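Local coordinates for de novo design, hyper stable, disulfide-rich mini protein (Synthetic construct, PDB 5JG9) that has no known natural function but was designed de novo as a hyperstable mini protein constrained by three disulfide bonds, at residues Cys10-Asp13 and Glu14-Arg18; Lys22-Gly25 and Glu26-Asn29. All coordinates share one frame; numbering follows the deposited sequence.

Contact 1: residues Cys10-Asp13 and Glu14-Arg18; sequences CGQD and EERVR
Gln12 sets the OE1 end of its side-chain amide over the face of the Arg16 guanidinium. The two flat groups are stacked, with their planes 24° apart, while the chains that carry them cross at about a right angle. Gln12 OE1 sits over the centre of the guanidinium face, 3.4 Å from Arg16 CZ. Arg16 reaches this place with an extended chain, its CG anti to the backbone N (chi1 -174°). Arg16 NE also forms a salt bridge with Glu20, one turn on. The other end of the Gln12 amide, NE2, lies 3.5 Å from Val17 CG2. Asp13 is the N-cap of helix 14-28, which follows the loop from strand 5-8. Its OD2 accepts from Arg16 N at 3.0 Å. The negative charge of the Asp13 carboxylate would probably suit the helix dipole at this end. The carboxylate gets there because CG stands between the backbone N and the carbonyl carbon (chi1 74°), which brings OD2 to Arg16 N. The backbone O of Asp13 takes Val17 N at 3.0 Å. Further along the turn, Arg18 grips Glu14 side-on. Arg18 NE and NH2 both donate to Glu14 OE2, NE at 2.7 Å, and they meet that oxygen on its anti side. Val17, Glu14 and Arg18 also touch Tyr41 of strand 40-46.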
loop_
_atom_site.group_PDB
_atom_site.type_symbol
_atom_site.label_atom_id
_atom_site.label_comp_id
_atom_site.label_asym_id
_atom_site.label_seq_id
_atom_site.Cartn_x
_atom_site.Cartn_y
_atom_site.Cartn_z
ATOM N N CYS A 10 -6.095 -7.223 -4.687
ATOM C CA CYS A 10 -7.253 -7.364 -5.578
ATOM C C CYS A 10 -8.535 -7.719 -4.806
ATOM O O CYS A 10 -9.641 -7.441 -5.274
ATOM C CB CYS A 10 -6.962 -8.412 -6.669
ATOM S SG CYS A 10 -5.602 -7.984 -7.823
ATOM N N GLY A 11 -8.388 -8.348 -3.638
ATOM C CA GLY A 11 -9.600 -8.776 -2.820
ATOM C C GLY A 11 -10.101 -7.666 -1.921
ATOM O O GLY A 11 -10.838 -7.939 -1.023
ATOM N N GLN A 12 -9.634 -6.427 -2.120
ATOM C CA GLN A 12 -10.072 -5.294 -1.328
ATOM C C GLN A 12 -10.391 -4.152 -2.255
ATOM O O GLN A 12 -9.743 -3.939 -3.253
ATOM C CB GLN A 12 -8.931 -4.866 -0.428
ATOM C CG GLN A 12 -8.422 -5.968 0.511
ATOM C CD GLN A 12 -7.391 -5.572 1.577
ATOM O OE1 GLN A 12 -7.109 -6.358 2.525
ATOM N NE2 GLN A 12 -6.760 -4.472 1.395
ATOM N N ASP A 13 -11.341 -3.328 -1.837
ATOM C CA ASP A 13 -11.569 -2.017 -2.486
ATOM C C ASP A 13 -10.504 -0.933 -2.189
ATOM O O ASP A 13 -9.647 -1.014 -1.262
ATOM C CB ASP A 13 -13.004 -1.491 -2.264
ATOM C CG ASP A 13 -13.286 -0.956 -0.860
ATOM O OD1 ASP A 13 -14.486 -0.751 -0.587
ATOM O OD2 ASP A 13 -12.368 -0.725 -0.059
ATOM N N GLU A 14 -10.532 0.074 -3.048
ATOM C CA GLU A 14 -9.542 1.127 -3.020
ATOM C C GLU A 14 -9.504 1.792 -1.616
ATOM O O GLU A 14 -8.464 2.077 -1.070
ATOM C CB GLU A 14 -9.917 2.165 -4.059
ATOM C CG GLU A 14 -8.967 3.355 -4.089
ATOM C CD GLU A 14 -9.400 4.418 -5.072
ATOM O OE1 GLU A 14 -10.465 4.277 -5.702
ATOM O OE2 GLU A 14 -8.658 5.382 -5.212
ATOM N N GLU A 15 -10.683 2.018 -1.043
ATOM C CA GLU A 15 -10.814 2.766 0.222
ATOM C C GLU A 15 -10.031 2.036 1.338
ATOM O O GLU A 15 -9.168 2.619 1.978
ATOM C CB GLU A 15 -12.323 2.980 0.525
ATOM C CG GLU A 15 -12.603 4.075 1.542
ATOM C CD GLU A 15 -12.332 3.667 2.990
ATOM O OE1 GLU A 15 -11.923 4.597 3.796
ATOM O OE2 GLU A 15 -12.555 2.431 3.321
ATOM N N ARG A 16 -10.218 0.715 1.416
ATOM C CA ARG A 16 -9.560 -0.140 2.419
ATOM C C ARG A 16 -8.077 -0.238 2.212
ATOM O O ARG A 16 -7.282 -0.174 3.146
ATOM C CB ARG A 16 -10.125 -1.544 2.341
ATOM C CG ARG A 16 -9.606 -2.426 3.426
ATOM C CD ARG A 16 -10.375 -3.735 3.491
ATOM N NE ARG A 16 -9.733 -4.629 4.447
ATOM C CZ ARG A 16 -9.821 -5.980 4.474
ATOM N NH1 ARG A 16 -10.562 -6.636 3.587
ATOM N NH2 ARG A 16 -9.135 -6.688 5.391
ATOM N N VAL A 17 -7.674 -0.390 0.955
ATOM C CA VAL A 17 -6.284 -0.520 0.658
ATOM C C VAL A 17 -5.547 0.774 1.141
ATOM O O VAL A 17 -4.424 0.696 1.702
ATOM C CB VAL A 17 -6.020 -0.806 -0.843
ATOM C CG1 VAL A 17 -4.551 -0.801 -1.164
ATOM C CG2 VAL A 17 -6.562 -2.174 -1.237
ATOM N N ARG A 18 -6.114 1.920 0.785
ATOM C CA ARG A 18 -5.512 3.234 1.042
ATOM C C ARG A 18 -5.350 3.448 2.550
ATOM O O ARG A 18 -4.304 3.889 3.033
ATOM C CB ARG A 18 -6.395 4.352 0.408
ATOM C CG ARG A 18 -6.157 4.537 -1.094
ATOM C CD ARG A 18 -7.113 5.558 -1.662
ATOM N NE ARG A 18 -6.966 5.648 -3.106
ATOM C CZ ARG A 18 -5.883 6.132 -3.744
ATOM N NH1 ARG A 18 -4.789 6.641 -3.125
ATOM N NH2 ARG A 18 -5.906 6.082 -5.055
#

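Contact 2: residues Lys22-Gly25 and Glu26-Asn29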
loop_
_atom_site.group_PDB
_atom_site.type_symbol
_atom_site.label_atom_id
_atom_site.label_comp_id
_atom_site.label_asym_id
_atom_site.label_seq_id
_atom_site.Cartn_x
_atom_site.Cartn_y
_atom_site.Cartn_z
ATOM N N LYS A 22 -1.633 3.525 4.598
ATOM C CA LYS A 22 -1.315 4.624 5.502
ATOM C C LYS A 22 -0.988 4.143 6.923
ATOM O O LYS A 22 0.007 4.546 7.483
ATOM C CB LYS A 22 -2.478 5.569 5.568
ATOM C CG LYS A 22 -2.288 6.718 6.518
ATOM C CD LYS A 22 -3.402 7.694 6.326
ATOM C CE LYS A 22 -3.083 9.053 6.908
ATOM N NZ LYS A 22 -3.152 8.981 8.386
ATOM N N GLU A 23 -1.891 3.308 7.468
ATOM C CA GLU A 23 -1.680 2.646 8.750
ATOM C C GLU A 23 -0.363 1.914 8.803
ATOM O O GLU A 23 0.397 2.088 9.701
ATOM C CB GLU A 23 -2.828 1.665 9.044
ATOM C CG GLU A 23 -4.065 2.342 9.625
ATOM C CD GLU A 23 -5.332 1.452 9.739
ATOM O OE1 GLU A 23 -5.364 0.255 9.239
ATOM O OE2 GLU A 23 -6.325 2.017 10.236
ATOM N N ARG A 24 -0.103 1.101 7.773
ATOM C CA ARG A 24 1.102 0.273 7.686
ATOM C C ARG A 24 2.361 1.145 7.653
ATOM O O ARG A 24 3.341 0.921 8.378
ATOM C CB ARG A 24 0.979 -0.668 6.465
ATOM C CG ARG A 24 2.155 -1.554 6.103
ATOM C CD ARG A 24 1.858 -2.437 4.865
ATOM N NE ARG A 24 0.779 -3.472 4.853
ATOM C CZ ARG A 24 -0.453 -3.313 4.364
ATOM N NH1 ARG A 24 -0.864 -2.147 3.905
ATOM N NH2 ARG A 24 -1.295 -4.325 4.347
ATOM N N GLY A 25 2.369 2.161 6.842
ATOM C CA GLY A 25 3.545 3.099 6.770
ATOM C C GLY A 25 3.743 3.809 8.095
ATOM O O GLY A 25 4.860 3.851 8.663
ATOM N N GLU A 26 2.655 4.378 8.616
ATOM C CA GLU A 26 2.751 5.260 9.781
ATOM C C GLU A 26 3.192 4.489 10.989
ATOM O O GLU A 26 4.080 4.969 11.728
ATOM C CB GLU A 26 1.439 6.003 10.022
ATOM C CG GLU A 26 1.312 7.074 8.964
ATOM C CD GLU A 26 0.173 7.996 9.131
ATOM O OE1 GLU A 26 -0.838 7.660 9.785
ATOM O OE2 GLU A 26 0.316 9.053 8.504
ATOM N N ARG A 27 2.646 3.270 11.152
ATOM C CA ARG A 27 2.998 2.404 12.253
ATOM C C ARG A 27 4.531 2.099 12.283
ATOM O O ARG A 27 5.106 1.844 13.339
ATOM C CB ARG A 27 2.126 1.165 12.164
ATOM C CG ARG A 27 2.473 0.002 13.038
ATOM C CD ARG A 27 2.281 -1.302 12.255
ATOM N NE ARG A 27 0.994 -1.383 11.600
ATOM C CZ ARG A 27 0.716 -2.147 10.525
ATOM N NH1 ARG A 27 1.665 -2.850 9.887
ATOM N NH2 ARG A 27 -0.542 -2.148 10.047
ATOM N N GLN A 28 5.153 2.062 11.128
ATOM C CA GLN A 28 6.505 1.626 10.996
ATOM C C GLN A 28 7.440 2.777 10.752
ATOM O O GLN A 28 8.634 2.542 10.574
ATOM C CB GLN A 28 6.624 0.737 9.738
ATOM C CG GLN A 28 6.032 -0.651 9.826
ATOM C CD GLN A 28 6.101 -1.308 8.432
ATOM O OE1 GLN A 28 7.183 -1.437 7.848
ATOM N NE2 GLN A 28 4.990 -1.708 7.913
ATOM N N ASN A 29 6.931 4.006 10.656
ATOM C CA ASN A 29 7.716 5.131 10.100
ATOM C C ASN A 29 8.455 4.793 8.798
ATOM O O ASN A 29 9.631 5.001 8.655
ATOM C CB ASN A 29 8.659 5.742 11.142
ATOM C CG ASN A 29 7.925 6.276 12.320
ATOM O OD1 ASN A 29 6.843 6.848 12.212
ATOM N ND2 ASN A 29 8.480 6.032 13.502
#
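The backbone here is the last turns of helix 14-28, with Glu26 N bonded to Lys22 O and Arg27 N to Glu23 O, both at 2.9 Å. The helix closes in a Schellman motif: Asn29 has positive phi, and its N donates to Glu26 O at 3.2 Å. The last turn tightens: Gln28 N donates to Gly25 O at 3.1 Å, from above the carbonyl plane. The Gln28 N bond to Arg24 O is weak. On the outer surface Lys22 and Glu26 form a salt bridge. The lysine chain bends at its last torsion (chi4 -73°), which turns NZ to the syn side of Glu26 OE1 at 3.0 Å. In the Arg24 conformer modelled here, Gln28 and Arg24 lie side by side and point the same way. Gln28 NE2 is 3.4 Å from Arg24 CG and also close to Arg24 O. An alanine in place of Gln28 would probably leave the aliphatic part of Arg24 without its neighbour on that side. In this conformer Arg24 also makes a cation-pi contact with Tyr7 and touches Ile45, joining helix to sheet. Arg27 folds back, and Arg24 CA sits over the centre of its guanidinium face, 3.8 Å from Arg27 CZ.

From the N terminus, strand 5-8 leads into the loop that holds residues 10-13. Contact 1 closes the turn from this loop into helix 14-28. Cys10, the first residue of contact 1, is joined by a disulfide to Cys40, so the loop is also tied to the start of strand 40-46. Contact 2 follows on the same helix and closes its C-terminal end, before strand 31-37. The two contacts are in series, so they neither nest nor cross. Contacts 1 and 2 lie about 16 Å apart, centre to centre. Each reaches the central strand 40-46 of the antiparallel sheet, contact 1 at Tyr41 and contact 2 at Cys43 and Ile45. Between them, Cys21 of the helix is disulfide-bonded to Cys43.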